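Local coordinates for putative iron-regulated protein A (Parabacteroides distasonis ATCC 8503, PDB 4ECG) that binds calcium ions and, as an imelysin-like member of the M75 peptidase family, may act in iron-regulated metal handling or as a metallopeptidase, though its function is unproven, at residues Q333-T337 and A364-L368; L326-M330 and G371-V375; L145-A151 and V180-M184; V62-I66 and L174-K178; L95-A99 and D190-W195. All blocks are in the same frame, centred on the assembly; numbering follows the deposited sequence.

Interaction 1 of 5, residues Q333-T337 and A364-L368; sequences QIDKT and ACADL
Gln333 on helix 324-343 supplies the polar part of this contact with Ala364 and Asp367 on helix 355-377. Its NE2 gives a weak, bent hydrogen bond to Ala364 O (3.2 Å, 134° at the hydrogen) and a firmer one, 2.8 Å, from NE2 to a water. The same water donates to Asp367 OD2 and weakly accepts from Lys336 NZ, tying the two helices together. CG stands anti to the backbone N (chi1 -162°) and the chain folds at chi2, which carries the amide across to Asp367 CB. Cut back to alanine, Gln333 would lose its amide, which would probably leave the water short of a donor and open a gap beside Leu368. Within its own helix, Thr337 OG1 donates to Gln333 O at 2.7 Å, from the opposite face of that carbonyl to Thr337 N.

The apolar part lies deeper. Ile334 CG1 meets Leu368 CD1 at 3.9 Å, Thr337 CG2 touches Cys365 SG at 3.6 Å, and the Ala364 methyl fits against Thr337, their CA atoms 5.0 Å apart. Helix 284-300 packs on Ile334, Thr337 and Leu368. Such antiparallel neighbours, at 156°, fit the helical-bundle fold of an imelysin-like protein.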
# COMPACT_ATOMS: atom_id res chain seq x y z
N GLN A 333 10.62 16.68 -4.61
CA GLN A 333 9.81 16.36 -3.45
C GLN A 333 9.58 14.86 -3.29
O GLN A 333 9.52 14.39 -2.16
CB GLN A 333 8.45 17.08 -3.52
CG GLN A 333 7.73 17.15 -2.21
CD GLN A 333 8.47 17.92 -1.13
OE1 GLN A 333 9.00 18.99 -1.36
NE2 GLN A 333 8.49 17.36 0.09
N ILE A 334 9.40 14.13 -4.38
CA ILE A 334 9.23 12.64 -4.29
C ILE A 334 10.50 12.08 -3.61
O ILE A 334 10.45 11.37 -2.59
CB ILE A 334 8.97 11.98 -5.68
CG1 ILE A 334 7.56 12.36 -6.19
CG2 ILE A 334 9.12 10.46 -5.61
CD1 ILE A 334 7.35 12.31 -7.70
N ASP A 335 11.65 12.47 -4.15
CA ASP A 335 12.93 12.04 -3.59
C ASP A 335 13.20 12.55 -2.15
O ASP A 335 13.73 11.83 -1.34
CB ASP A 335 14.06 12.42 -4.54
CG ASP A 335 14.21 11.41 -5.73
OD1 ASP A 335 13.48 10.41 -5.83
OD2 ASP A 335 15.10 11.64 -6.58
N LYS A 336 12.78 13.77 -1.82
CA LYS A 336 12.94 14.30 -0.45
C LYS A 336 12.08 13.49 0.56
O LYS A 336 12.46 13.27 1.69
CB LYS A 336 12.49 15.75 -0.46
CG LYS A 336 13.16 16.70 0.52
CD LYS A 336 12.78 18.14 0.14
CE LYS A 336 12.45 19.01 1.36
NZ LYS A 336 11.94 20.36 1.00
N THR A 337 10.94 13.00 0.10
CA THR A 337 10.00 12.33 0.99
C THR A 337 10.50 10.93 1.28
O THR A 337 10.48 10.52 2.42
CB THR A 337 8.56 12.31 0.39
OG1 THR A 337 8.19 13.66 0.04
CG2 THR A 337 7.54 11.68 1.38
N ALA A 364 7.46 16.41 4.75
CA ALA A 364 7.72 16.14 3.35
C ALA A 364 6.49 15.47 2.70
O ALA A 364 6.18 15.75 1.52
CB ALA A 364 8.96 15.30 3.19
N CYS A 365 5.80 14.59 3.44
CA CYS A 365 4.54 14.01 2.92
C CYS A 365 3.48 15.08 2.78
O CYS A 365 2.70 15.07 1.83
CB CYS A 365 3.99 12.90 3.80
SG CYS A 365 5.04 11.44 4.00
N ALA A 366 3.43 16.03 3.71
CA ALA A 366 2.38 17.06 3.63
C ALA A 366 2.63 17.95 2.36
O ALA A 366 1.70 18.26 1.60
CB ALA A 366 2.29 17.87 4.93
N ASP A 367 3.89 18.32 2.13
CA ASP A 367 4.28 19.03 0.89
C ASP A 367 4.10 18.19 -0.42
O ASP A 367 3.79 18.73 -1.44
CB ASP A 367 5.76 19.52 0.98
CG ASP A 367 5.96 20.62 2.06
OD1 ASP A 367 4.98 21.30 2.43
OD2 ASP A 367 7.12 20.82 2.52
N LEU A 368 4.26 16.87 -0.41
CA LEU A 368 4.07 16.07 -1.62
C LEU A 368 2.57 16.09 -1.90
O LEU A 368 2.15 16.21 -3.04
CB LEU A 368 4.55 14.64 -1.41
CG LEU A 368 4.50 13.61 -2.55
CD1 LEU A 368 5.04 14.18 -3.87
CD2 LEU A 368 5.30 12.40 -2.09
O HOH W 1 9.38 18.88 2.29

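Interaction 2 of 5, residues L326-M330 and G371-V375; sequences LDSLM and GLGVV
Met330, a selenomethionine in this model, reaches from helix 324-343 onto the backbone of helix 355-377 at Gly371, and this is the tight half of the contact. Its SE lies 3.7 Å from Gly371 C. Glycine makes that approach possible, because a CB at this position would point at the selenium and collide with it. The chain bends at chi2 and again at chi3 (-73° and -39°), a double turn that brings CE round to Leu372, where it meets CD2 at 3.6 Å with the two side chains crossing nearly at a right angle. Further back along the same chain, CG packs on Val375 CG2 at 4.0 Å. Leu372 sets out from its backbone away from helix 324-343, yet CD2 still reaches the methyl; it also packs on Met239 and Ser243 of helix 239-259 and on Leu233 of helix 225-233.

The other half is looser. Leu326 sends CD2 to Val374 CG1 (3.9 Å), while the approach of the same CD2 to Val375 CG2 is longer, at 4.3 Å. Val374 is partly exposed, and Phe16 and Leu19 from the N-terminal part of the chain lie against this end: both touch Leu326, and Leu19 also touches Val374. The short helical segments are antiparallel at 148°, with their axes 10.5 Å apart at closest approach.

Every side chain that meets across the contact does so through carbon or selenium. Cohesion between the segments therefore rests on dispersion and burial of apolar surface, and on shape, including the fit of the selenium against a residue with no side chain.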
# COMPACT_ATOMS: atom_id res chain seq x y z
N LEU A 326 7.04 23.53 -11.59
CA LEU A 326 6.19 22.65 -10.82
C LEU A 326 6.71 21.22 -10.95
O LEU A 326 6.82 20.52 -9.95
CB LEU A 326 4.73 22.73 -11.28
CG LEU A 326 3.77 21.64 -10.82
CD1 LEU A 326 3.66 21.60 -9.31
CD2 LEU A 326 2.42 21.92 -11.46
N ASP A 327 7.03 20.78 -12.16
CA ASP A 327 7.55 19.42 -12.34
C ASP A 327 8.87 19.22 -11.57
O ASP A 327 9.12 18.21 -10.89
CB ASP A 327 7.79 19.08 -13.81
CG ASP A 327 8.57 17.80 -13.97
OD1 ASP A 327 8.03 16.76 -13.57
OD2 ASP A 327 9.72 17.82 -14.45
N SER A 328 9.74 20.21 -11.71
CA SER A 328 11.03 20.16 -11.08
C SER A 328 10.82 20.12 -9.57
O SER A 328 11.50 19.37 -8.89
CB SER A 328 11.83 21.35 -11.53
OG SER A 328 13.07 21.31 -10.93
N LEU A 329 9.84 20.87 -9.05
CA LEU A 329 9.58 20.84 -7.60
C LEU A 329 9.04 19.45 -7.11
O LEU A 329 9.28 19.05 -5.96
CB LEU A 329 8.63 21.97 -7.20
CG LEU A 329 9.19 23.37 -7.01
CD1 LEU A 329 7.99 24.28 -6.80
CD2 LEU A 329 10.21 23.49 -5.84
N MSE A 330 8.30 18.76 -7.99
CA MSE A 330 7.77 17.43 -7.77
C MSE A 330 8.82 16.36 -7.82
O MSE A 330 8.79 15.41 -7.01
CB MSE A 330 6.72 17.06 -8.82
CG MSE A 330 5.32 17.67 -8.59
SE MSE A 330 4.34 16.90 -7.13
CE MSE A 330 4.80 15.03 -7.31
N GLY A 371 1.67 19.37 -3.53
CA GLY A 371 2.20 19.35 -4.91
C GLY A 371 1.32 18.55 -5.86
O GLY A 371 0.98 19.00 -6.96
N LEU A 372 0.96 17.33 -5.43
CA LEU A 372 0.06 16.50 -6.21
C LEU A 372 -1.30 17.19 -6.41
O LEU A 372 -1.88 17.05 -7.45
CB LEU A 372 -0.11 15.13 -5.56
CG LEU A 372 1.15 14.28 -5.50
CD1 LEU A 372 0.97 13.23 -4.41
CD2 LEU A 372 1.45 13.72 -6.90
N GLY A 373 -1.81 17.93 -5.43
CA GLY A 373 -3.02 18.77 -5.61
C GLY A 373 -2.92 19.78 -6.75
O GLY A 373 -3.90 20.02 -7.51
N VAL A 374 -1.73 20.38 -6.88
CA VAL A 374 -1.51 21.43 -7.88
C VAL A 374 -1.44 20.75 -9.24
O VAL A 374 -2.13 21.19 -10.17
CB VAL A 374 -0.25 22.27 -7.60
CG1 VAL A 374 -0.07 23.27 -8.72
CG2 VAL A 374 -0.40 23.00 -6.28
N VAL A 375 -0.70 19.65 -9.33
CA VAL A 375 -0.68 18.88 -10.56
C VAL A 375 -2.12 18.49 -10.96
O VAL A 375 -2.46 18.60 -12.11
CB VAL A 375 0.19 17.60 -10.51
CG1 VAL A 375 0.07 16.88 -11.84
CG2 VAL A 375 1.67 17.91 -10.26

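Interaction 3 of 5, residues L145-A151 and V180-M184; sequences LRGFHTA and VSERM
Arg146 and Gly147 bring the start of helix 147-155 against Val180 and Met184 of helix 171-196, with the helical segments antiparallel at 150°, 9.4 Å between axes, and Gly147 at a positive phi of 85°. A water joins the two backbones, accepting from Gly147 N and donating to Val180 O.

Val180 fills the middle: CG1 lies 3.5 Å from Gly147 O, and CG2 rests on the Arg146 CB and the Thr150 methyl. Met184, a selenomethionine, bends at chi3, which turns its methyl onto one face of the Phe148 ring. CE stands 4.0 Å from the ring centroid, a CH-pi contact, with SE farther above the same ring in a Met-aromatic arrangement; the selenium also touches Ala151 CB at 3.9 Å. Phe148 in turn lies close to Asp109, a ligand of one bound calcium.

The guanidinium groups of Arg146 and Arg183 lie flat on one another, centres 3.8 Å apart and planes 22° from parallel. Their nitrogens have other partners: Arg146 NH1 donates to Gly132 O and Ile130 O, NH2 to Ser107 OG, while Arg183 forms a salt bridge with Asp187 and donates to Ser131 O. These acceptors probably hold both planes in place and, with the Asp187 carboxylate, probably offset the repulsion between two like charges, so that the flat groups can pack face to face.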
# COMPACT_ATOMS: atom_id res chain seq x y z
N LEU A 145 -9.65 -10.30 11.52
CA LEU A 145 -9.16 -11.60 11.95
C LEU A 145 -8.32 -12.30 10.87
O LEU A 145 -8.00 -13.47 11.00
CB LEU A 145 -10.38 -12.46 12.30
CG LEU A 145 -11.33 -11.95 13.40
CD1 LEU A 145 -12.69 -12.70 13.31
CD2 LEU A 145 -10.68 -12.06 14.76
N ARG A 146 -7.99 -11.59 9.79
CA ARG A 146 -7.22 -12.18 8.74
C ARG A 146 -6.21 -11.19 8.09
O ARG A 146 -5.80 -10.25 8.71
CB ARG A 146 -8.18 -12.86 7.74
CG ARG A 146 -9.05 -11.90 6.98
CD ARG A 146 -9.67 -12.55 5.77
NE ARG A 146 -10.49 -11.59 5.00
CZ ARG A 146 -11.82 -11.53 4.95
NH1 ARG A 146 -12.58 -12.38 5.62
NH2 ARG A 146 -12.41 -10.60 4.18
N GLY A 147 -5.73 -11.47 6.88
CA GLY A 147 -4.92 -10.52 6.12
C GLY A 147 -3.45 -10.61 6.49
O GLY A 147 -3.08 -11.46 7.33
N PHE A 148 -2.65 -9.74 5.85
CA PHE A 148 -1.18 -9.69 6.03
C PHE A 148 -0.74 -9.68 7.50
O PHE A 148 0.22 -10.32 7.88
CB PHE A 148 -0.60 -8.43 5.42
CG PHE A 148 -0.21 -8.53 3.98
CD1 PHE A 148 1.03 -8.96 3.63
CD2 PHE A 148 -1.07 -8.08 3.00
CE1 PHE A 148 1.42 -8.99 2.32
CE2 PHE A 148 -0.70 -8.10 1.68
CZ PHE A 148 0.55 -8.57 1.35
N HIS A 149 -1.47 -8.96 8.31
CA HIS A 149 -1.01 -8.76 9.69
C HIS A 149 -1.34 -9.89 10.61
O HIS A 149 -0.67 -10.07 11.62
CB HIS A 149 -1.47 -7.40 10.22
CG HIS A 149 -0.93 -6.23 9.41
ND1 HIS A 149 0.39 -5.99 9.28
CD2 HIS A 149 -1.58 -5.30 8.62
CE1 HIS A 149 0.57 -4.95 8.48
NE2 HIS A 149 -0.64 -4.51 8.08
N THR A 150 -2.35 -10.70 10.28
CA THR A 150 -2.64 -11.85 11.11
C THR A 150 -1.54 -12.91 10.82
O THR A 150 -1.00 -13.49 11.75
CB THR A 150 -4.08 -12.42 10.89
OG1 THR A 150 -5.03 -11.43 11.25
CG2 THR A 150 -4.33 -13.68 11.73
N ALA A 151 -1.23 -13.14 9.55
CA ALA A 151 -0.10 -14.00 9.14
C ALA A 151 1.21 -13.50 9.81
O ALA A 151 1.92 -14.26 10.43
CB ALA A 151 0.00 -14.02 7.60
N VAL A 180 -5.69 -18.04 6.42
CA VAL A 180 -5.38 -16.70 6.17
C VAL A 180 -4.57 -16.52 4.87
O VAL A 180 -4.90 -15.65 4.05
CB VAL A 180 -4.69 -16.13 7.40
CG1 VAL A 180 -3.94 -14.88 7.04
CG2 VAL A 180 -5.71 -15.97 8.57
N SER A 181 -3.57 -17.37 4.67
CA SER A 181 -2.74 -17.32 3.50
C SER A 181 -3.48 -17.78 2.22
O SER A 181 -3.23 -17.20 1.16
CB SER A 181 -1.49 -18.17 3.71
OG SER A 181 -0.81 -17.88 4.91
N GLU A 182 -4.39 -18.75 2.30
CA GLU A 182 -5.30 -19.09 1.16
C GLU A 182 -6.07 -17.85 0.74
O GLU A 182 -6.26 -17.58 -0.42
CB GLU A 182 -6.36 -20.14 1.54
CG GLU A 182 -5.93 -21.58 1.31
CD GLU A 182 -6.79 -22.65 2.02
OE1 GLU A 182 -8.06 -22.55 2.05
OE2 GLU A 182 -6.16 -23.60 2.52
N ARG A 183 -6.57 -17.13 1.72
CA ARG A 183 -7.41 -16.02 1.44
C ARG A 183 -6.56 -14.82 0.94
O ARG A 183 -7.02 -14.07 0.09
CB ARG A 183 -8.26 -15.67 2.67
CG ARG A 183 -9.11 -14.41 2.49
CD ARG A 183 -10.06 -14.61 1.32
NE ARG A 183 -11.09 -13.57 1.18
CZ ARG A 183 -12.31 -13.62 1.74
NH1 ARG A 183 -12.69 -14.59 2.51
NH2 ARG A 183 -13.17 -12.64 1.53
N MSE A 184 -5.33 -14.66 1.44
CA MSE A 184 -4.46 -13.63 0.90
C MSE A 184 -4.28 -13.87 -0.63
O MSE A 184 -4.43 -12.93 -1.40
CB MSE A 184 -3.11 -13.52 1.62
CG MSE A 184 -3.17 -12.85 2.98
SE MSE A 184 -1.68 -13.20 4.15
CE MSE A 184 -0.38 -12.47 2.96
O HOH W 2 -6.39 -13.41 4.73

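Interaction 4 of 5, residues V62-I66 and L174-K178; sequences VDKFI and LEYLK
This is antiparallel helix-helix packing in the helical bundle of an imelysin-like fold, joining the C-terminal end of helix 29-68 to the early turns of helix 171-196. The contact is partly buried and lies toward the periphery, its centre about 24 Å from the centre of the chain. The local axes run at 165° to one another and come within 10.3 Å, a separation bridged mainly by Val62, Phe65, Ile66, Leu174 and Leu177.

Ile66 does most of the work. Its CG1 branch runs beside the backbone N and extends to CD1, which ends over the opposing helix between Leu174 and Lys178. CD1 lies 3.5 Å from Leu174 O and also approaches Leu177 CG. On the inner side, Val62 CG1 meets Leu177 CG at 4.2 Å, and Leu177 also packs on Met154 and Leu155 of helix 147-155. The Phe65 ring comes in next to both leucines: CE2 touches Leu174 CD2 at 3.9 Å, and Leu177 CD2 sits at the ring edge, near its plane. Leu164 and helix 71-89 also pack on Phe65.

The polar groups lie at the more exposed side and find their mates on their own helices. Asp63 OD1 forms a salt bridge with Lys59, one turn back, and is 5.9 Å from Lys178 NZ, so opposite charges face one another without touching. Lys178 bends at chi3 (-100°), which takes NZ to Glu175 OE1 in a long, weak salt bridge of 3.5 Å. The aliphatic root of that lysine remains against the apolar part of the contact, and there Lys178 CB and Ile66 CD1 are pressed to 3.5 Å, tighter than usual for two carbons.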
# COMPACT_ATOMS: atom_id res chain seq x y z
N VAL A 62 4.55 -20.91 2.90
CA VAL A 62 3.76 -21.14 4.12
C VAL A 62 3.31 -22.63 4.18
O VAL A 62 3.42 -23.27 5.19
CB VAL A 62 2.53 -20.20 4.17
CG1 VAL A 62 1.47 -20.76 5.10
CG2 VAL A 62 2.94 -18.80 4.59
N ASP A 63 2.84 -23.16 3.08
CA ASP A 63 2.40 -24.58 3.04
C ASP A 63 3.51 -25.54 3.38
O ASP A 63 3.30 -26.54 4.05
CB ASP A 63 1.91 -24.96 1.66
CG ASP A 63 0.45 -24.53 1.38
OD1 ASP A 63 -0.23 -24.07 2.34
OD2 ASP A 63 0.01 -24.67 0.20
N LYS A 64 4.69 -25.28 2.83
CA LYS A 64 5.84 -26.15 3.03
C LYS A 64 6.25 -26.11 4.52
O LYS A 64 6.51 -27.14 5.15
CB LYS A 64 6.95 -25.70 2.09
CG LYS A 64 8.33 -26.23 2.37
CD LYS A 64 9.33 -25.63 1.34
CE LYS A 64 10.65 -26.41 1.32
NZ LYS A 64 11.53 -26.03 0.21
N PHE A 65 6.27 -24.91 5.11
CA PHE A 65 6.42 -24.82 6.56
C PHE A 65 5.33 -25.54 7.37
O PHE A 65 5.63 -26.29 8.30
CB PHE A 65 6.45 -23.38 7.04
CG PHE A 65 6.34 -23.25 8.54
CD1 PHE A 65 7.33 -23.75 9.34
CD2 PHE A 65 5.25 -22.67 9.13
CE1 PHE A 65 7.23 -23.70 10.74
CE2 PHE A 65 5.16 -22.57 10.51
CZ PHE A 65 6.16 -23.08 11.32
N ILE A 66 4.06 -25.30 7.06
CA ILE A 66 3.01 -25.98 7.84
C ILE A 66 3.23 -27.48 7.85
O ILE A 66 3.24 -28.09 8.92
CB ILE A 66 1.59 -25.59 7.39
CG1 ILE A 66 1.35 -24.13 7.83
CG2 ILE A 66 0.57 -26.54 8.02
CD1 ILE A 66 0.11 -23.47 7.24
N LEU A 174 -1.86 -23.10 13.36
CA LEU A 174 -1.26 -23.47 12.08
C LEU A 174 -2.32 -23.54 11.00
O LEU A 174 -2.12 -23.03 9.88
CB LEU A 174 -0.54 -24.82 12.17
CG LEU A 174 0.83 -24.72 12.90
CD1 LEU A 174 1.26 -26.10 13.35
CD2 LEU A 174 1.92 -24.05 12.05
N GLU A 175 -3.43 -24.18 11.30
CA GLU A 175 -4.50 -24.21 10.33
C GLU A 175 -5.02 -22.75 10.04
O GLU A 175 -5.37 -22.39 8.90
CB GLU A 175 -5.60 -25.15 10.80
CG GLU A 175 -6.69 -25.33 9.77
CD GLU A 175 -6.23 -25.98 8.44
OE1 GLU A 175 -5.20 -26.76 8.46
OE2 GLU A 175 -6.93 -25.72 7.38
N TYR A 176 -5.02 -21.91 11.08
CA TYR A 176 -5.46 -20.53 10.95
C TYR A 176 -4.55 -19.84 9.93
O TYR A 176 -5.01 -19.31 8.95
CB TYR A 176 -5.44 -19.91 12.36
CG TYR A 176 -6.20 -18.60 12.55
CD1 TYR A 176 -6.37 -17.66 11.52
CD2 TYR A 176 -6.70 -18.27 13.80
CE1 TYR A 176 -6.99 -16.44 11.73
CE2 TYR A 176 -7.35 -17.07 13.99
CZ TYR A 176 -7.51 -16.17 12.96
OH TYR A 176 -8.21 -15.01 13.20
N LEU A 177 -3.23 -19.94 10.14
CA LEU A 177 -2.20 -19.41 9.26
C LEU A 177 -2.40 -19.86 7.80
O LEU A 177 -2.22 -19.06 6.87
CB LEU A 177 -0.80 -19.80 9.75
CG LEU A 177 0.43 -19.39 8.89
CD1 LEU A 177 0.45 -17.85 8.68
CD2 LEU A 177 1.78 -19.93 9.43
N LYS A 178 -2.73 -21.12 7.60
CA LYS A 178 -2.99 -21.66 6.26
C LYS A 178 -4.22 -20.98 5.66
O LYS A 178 -4.19 -20.54 4.50
CB LYS A 178 -3.25 -23.16 6.32
CG LYS A 178 -3.31 -23.89 4.99
CD LYS A 178 -3.93 -25.28 5.09
CE LYS A 178 -2.94 -26.44 5.14
NZ LYS A 178 -3.63 -27.75 5.50

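Interaction 5 of 5, residues L95-A99 and D190-W195; sequences LFGVA and DLYNGW
Val98 and Gly194 mark the closest backbone approach, their CA atoms 5.9 Å apart, where a loop turning into the short helix 98-101 meets the C-terminal turns of helix 171-196. Gly97 is the N-cap, with a phi of 83°. Gly194 offers the bare backbone that admits Val98, since a CB there would clash with CG1.

Val98 is the middle of the contact. Its CG2 touches both Gly194 C and Trp195 CD1 at 3.5 Å, and CB leans on Leu191 CD1. Leu191 CD1 also lies 3.7 Å from Ala99 N. Trp195 lies along the loop: CH2 meets Phe96 CE1 at 4.1 Å, the two side chains nearly perpendicular, and CZ2 comes edge-on to Phe96 O. In the plane of the indole, NE1 donates to a water at 2.9 Å; that water accepts from Ala99 N as well and donates to Phe96 O (2.6 Å). A leucine in place of Trp195 would probably leave this bridging water without its indole donor and Phe96 and Val98 without a shared wall.

Ala44 and Leu45 of helix 29-68 pack on Trp195, Tyr48 meets both Trp195 and Leu191, Tyr208 of helix 208-214 meets Trp195 edge-to-face, and Leu104 of helix 104-109 touches Val98 and Leu191.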
# COMPACT_ATOMS: atom_id res chain seq x y z
N LEU A 95 -5.31 2.56 -5.25
CA LEU A 95 -6.27 1.71 -4.56
C LEU A 95 -7.65 1.89 -5.18
O LEU A 95 -8.60 1.16 -4.82
CB LEU A 95 -6.35 2.06 -3.07
CG LEU A 95 -5.19 1.52 -2.25
CD1 LEU A 95 -5.20 2.28 -0.93
CD2 LEU A 95 -5.34 -0.01 -2.11
N PHE A 96 -7.78 2.84 -6.09
CA PHE A 96 -9.03 2.95 -6.85
C PHE A 96 -9.23 1.73 -7.70
O PHE A 96 -8.30 1.00 -7.94
CB PHE A 96 -9.11 4.21 -7.71
CG PHE A 96 -7.93 4.45 -8.57
CD1 PHE A 96 -7.82 3.86 -9.80
CD2 PHE A 96 -6.91 5.31 -8.14
CE1 PHE A 96 -6.74 4.14 -10.64
CE2 PHE A 96 -5.80 5.56 -8.95
CZ PHE A 96 -5.72 4.99 -10.21
N GLY A 97 -10.46 1.52 -8.16
CA GLY A 97 -10.72 0.37 -9.01
C GLY A 97 -10.95 -0.86 -8.17
O GLY A 97 -11.69 -0.82 -7.22
N VAL A 98 -10.34 -1.97 -8.52
CA VAL A 98 -10.78 -3.24 -7.95
C VAL A 98 -10.49 -3.29 -6.43
O VAL A 98 -11.32 -3.75 -5.66
CB VAL A 98 -10.16 -4.44 -8.72
CG1 VAL A 98 -10.67 -5.78 -8.18
CG2 VAL A 98 -10.48 -4.37 -10.20
N ALA A 99 -9.33 -2.79 -6.02
CA ALA A 99 -8.96 -2.81 -4.60
C ALA A 99 -10.08 -2.16 -3.73
O ALA A 99 -10.51 -2.70 -2.71
CB ALA A 99 -7.60 -2.15 -4.37
N ASP A 190 -8.04 -12.09 -7.22
CA ASP A 190 -9.19 -11.30 -7.60
C ASP A 190 -8.74 -9.90 -8.05
O ASP A 190 -9.25 -9.37 -9.02
CB ASP A 190 -10.27 -11.27 -6.50
CG ASP A 190 -11.01 -12.63 -6.35
OD1 ASP A 190 -10.92 -13.44 -7.28
OD2 ASP A 190 -11.65 -12.91 -5.31
N LEU A 191 -7.73 -9.35 -7.40
CA LEU A 191 -7.22 -8.02 -7.69
C LEU A 191 -6.66 -7.96 -9.11
O LEU A 191 -6.97 -7.05 -9.87
CB LEU A 191 -6.12 -7.67 -6.66
CG LEU A 191 -5.54 -6.26 -6.61
CD1 LEU A 191 -6.66 -5.21 -6.66
CD2 LEU A 191 -4.67 -6.12 -5.34
N TYR A 192 -5.79 -8.91 -9.43
CA TYR A 192 -5.10 -8.90 -10.72
C TYR A 192 -6.12 -9.23 -11.80
O TYR A 192 -6.22 -8.48 -12.78
CB TYR A 192 -3.89 -9.84 -10.77
CG TYR A 192 -3.31 -10.05 -12.13
CD1 TYR A 192 -2.61 -9.04 -12.78
CD2 TYR A 192 -3.46 -11.26 -12.79
CE1 TYR A 192 -2.07 -9.23 -14.05
CE2 TYR A 192 -2.90 -11.47 -14.06
CZ TYR A 192 -2.21 -10.44 -14.69
OH TYR A 192 -1.67 -10.62 -15.94
N ASN A 193 -6.89 -10.31 -11.61
CA ASN A 193 -7.98 -10.65 -12.56
C ASN A 193 -9.00 -9.56 -12.71
O ASN A 193 -9.46 -9.32 -13.79
CB ASN A 193 -8.70 -11.95 -12.22
CG ASN A 193 -7.78 -13.16 -12.33
OD1 ASN A 193 -6.89 -13.18 -13.14
ND2 ASN A 193 -7.99 -14.13 -11.47
N GLY A 194 -9.35 -8.88 -11.64
CA GLY A 194 -10.33 -7.80 -11.74
C GLY A 194 -9.87 -6.70 -12.70
O GLY A 194 -10.65 -6.20 -13.47
N TRP A 195 -8.59 -6.34 -12.65
CA TRP A 195 -8.03 -5.39 -13.59
C TRP A 195 -7.90 -5.99 -14.97
O TRP A 195 -8.26 -5.34 -15.95
CB TRP A 195 -6.66 -4.90 -13.10
CG TRP A 195 -6.76 -3.78 -12.13
CD1 TRP A 195 -7.10 -3.85 -10.78
CD2 TRP A 195 -6.53 -2.38 -12.38
NE1 TRP A 195 -7.13 -2.60 -10.22
CE2 TRP A 195 -6.78 -1.69 -11.12
CE3 TRP A 195 -6.18 -1.66 -13.46
CZ2 TRP A 195 -6.62 -0.34 -10.99
CZ3 TRP A 195 -6.02 -0.31 -13.32
CH2 TRP A 195 -6.21 0.34 -12.11
O HOH W 3 -7.23 -1.40 -7.60

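How the interactions relate
Interactions 1 and 2 join the same two helices, 324-343 and 355-377, with Leu368 CD1 touching Met330 CE between them; interactions 3, 4 and 5 share helix 171-196, which meets a different partner in each. Interactions 1 and 3 lie on opposite sides of the chain's centre, their own centres about 32 Å apart. Interaction 4 is the most peripheral and only partly buried, whereas the other four are buried. It touches interaction 3, where Leu145 O and Tyr176 OH probably hydrogen-bond. Chemistry follows place: interactions 2 and 4 meet through apolar groups, interactions 1, 3 and 5 include a bridging water, and interaction 3 alone stacks two guanidinium groups.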